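Local coordinates for glyoxalase family protein, putative (Bacillus anthracis, PDB 2QQZ) that is of uncharacterised function but has the fold of the glyoxalase/bleomycin resistance/dioxygenase superfamily, whose members include metal-dependent enzymes and resistance proteins, at residues A28-T33 with V111-G116. Residues are numbered along the deposited sequence; the frame is centred on the assembly and turned at random.
Sequences AFYGET and VSDPFG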
# COMPACT_ATOMS: atom_id res chain seq x y z
N ALA A 28 2.38 3.96 -19.41
CA ALA A 28 3.64 4.63 -19.72
C ALA A 28 4.56 4.73 -18.48
O ALA A 28 5.79 4.54 -18.59
CB ALA A 28 3.39 6.00 -20.39
N PHE A 29 3.99 4.98 -17.30
CA PHE A 29 4.81 5.18 -16.14
C PHE A 29 5.10 3.88 -15.37
O PHE A 29 6.27 3.48 -15.24
CB PHE A 29 4.20 6.23 -15.21
CG PHE A 29 5.00 6.45 -13.94
CD1 PHE A 29 6.07 7.37 -13.92
CD2 PHE A 29 4.67 5.76 -12.79
CE1 PHE A 29 6.78 7.59 -12.74
CE2 PHE A 29 5.38 5.98 -11.60
CZ PHE A 29 6.44 6.90 -11.60
N TYR A 30 4.04 3.19 -14.93
CA TYR A 30 4.21 1.98 -14.14
C TYR A 30 4.84 0.84 -14.91
O TYR A 30 5.65 0.06 -14.36
CB TYR A 30 2.87 1.56 -13.49
CG TYR A 30 2.49 2.45 -12.36
CD1 TYR A 30 3.09 2.31 -11.09
CD2 TYR A 30 1.54 3.46 -12.54
CE1 TYR A 30 2.75 3.16 -10.04
CE2 TYR A 30 1.20 4.33 -11.50
CZ TYR A 30 1.82 4.17 -10.24
OH TYR A 30 1.47 5.00 -9.18
N GLY A 31 4.48 0.77 -16.20
CA GLY A 31 4.94 -0.27 -17.08
C GLY A 31 6.24 0.12 -17.73
O GLY A 31 7.27 -0.52 -17.47
N GLU A 32 6.23 1.13 -18.58
CA GLU A 32 7.45 1.44 -19.33
C GLU A 32 8.56 2.03 -18.44
O GLU A 32 9.67 1.49 -18.38
CB GLU A 32 7.17 2.31 -20.56
CG GLU A 32 6.74 1.53 -21.81
CD GLU A 32 7.73 0.42 -22.22
OE1 GLU A 32 8.86 0.70 -22.67
OE2 GLU A 32 7.34 -0.75 -22.09
N THR A 33 8.23 3.10 -17.72
CA THR A 33 9.24 3.88 -17.03
C THR A 33 9.86 3.13 -15.87
O THR A 33 11.10 3.06 -15.75
CB THR A 33 8.65 5.20 -16.54
OG1 THR A 33 8.14 5.92 -17.68
CG2 THR A 33 9.73 6.06 -15.84
N VAL A 111 9.15 9.37 -5.83
CA VAL A 111 8.78 9.98 -7.09
C VAL A 111 7.27 10.21 -7.03
O VAL A 111 6.58 9.64 -6.18
CB VAL A 111 9.16 9.09 -8.30
CG1 VAL A 111 10.59 8.65 -8.21
CG2 VAL A 111 8.27 7.85 -8.35
N SER A 112 6.76 11.02 -7.93
CA SER A 112 5.32 11.16 -8.16
C SER A 112 4.97 10.43 -9.46
O SER A 112 5.67 10.55 -10.48
CB SER A 112 4.92 12.63 -8.28
OG SER A 112 5.14 13.31 -7.04
N ASP A 113 3.87 9.70 -9.48
CA ASP A 113 3.42 9.13 -10.77
C ASP A 113 2.79 10.28 -11.60
O ASP A 113 2.77 11.43 -11.14
CB ASP A 113 2.47 7.91 -10.61
CG ASP A 113 1.08 8.29 -10.04
OD1 ASP A 113 0.73 9.51 -10.02
OD2 ASP A 113 0.32 7.36 -9.68
N PRO A 114 2.31 9.99 -12.83
CA PRO A 114 1.75 11.04 -13.66
C PRO A 114 0.52 11.73 -13.02
O PRO A 114 0.18 12.84 -13.47
CB PRO A 114 1.34 10.27 -14.92
CG PRO A 114 2.21 9.15 -14.91
CD PRO A 114 2.26 8.70 -13.54
N PHE A 115 -0.07 11.18 -11.96
CA PHE A 115 -1.35 11.74 -11.44
C PHE A 115 -1.09 12.45 -10.12
O PHE A 115 -2.01 13.00 -9.51
CB PHE A 115 -2.39 10.63 -11.24
CG PHE A 115 -2.38 9.63 -12.36
CD1 PHE A 115 -2.76 10.03 -13.67
CD2 PHE A 115 -1.89 8.35 -12.15
CE1 PHE A 115 -2.68 9.13 -14.74
CE2 PHE A 115 -1.80 7.40 -13.25
CZ PHE A 115 -2.18 7.80 -14.52
N GLY A 116 0.18 12.47 -9.71
CA GLY A 116 0.58 13.17 -8.53
C GLY A 116 0.63 12.29 -7.28
O GLY A 116 0.84 12.84 -6.20
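In this vicinal-oxygen-chelate-type fold, built from two βαβββ modules, the D-P-F-G-N turn joining the last two strands of the second module packs on the helix of the first, through F29 and Y30. Helix 23-33 supplies the two aromatic side chains; strand 106-112 ends at S112, and D113 to G116 form a type I turn leading to strand 118-124. F29 stretches off the helix into the bend, its chi1 of 178° turning CG away from the backbone N. D113 CA lies over one face of the F29 ring in a CH-pi contact, 3.9 Å from the F29 centroid. CG2 of V111 meets the far edge at F29 CZ, 3.8 Å away and near the ring plane, while the P114 ring closes on the root of the side chain, P114 CG standing 3.5 Å from F29 CB. Near the C-terminal end of the helix, T33 N, closing an i to i+5 (pi) turn, and T33 OG1 both bond A28 O, from opposite faces of its plane. Y30 brings its hydroxyl to the same aspartate: Y30 OH donates to D113 OD2 over 2.7 Å, meeting that oxygen's anti lone pair, with ring and carboxylate planes 86° apart. The Y30 ring also carries F29 CD2 over its centre, so the neighbouring aromatics brace each other. D113 OD2 takes a second hydrogen bond from ND2 of N117, and V16 of strand 8-18 touches both Y30 and D113, placing the buried carboxylate between the two modules. Together with F115 N, these two donors probably help to stabilise the carboxylate's negative charge. The other carboxylate oxygen turns back to its own loop: F115 N donates to D113 OD1 over 2.7 Å, completing an Asx turn, and approaches from 47° out of the carboxylate plane.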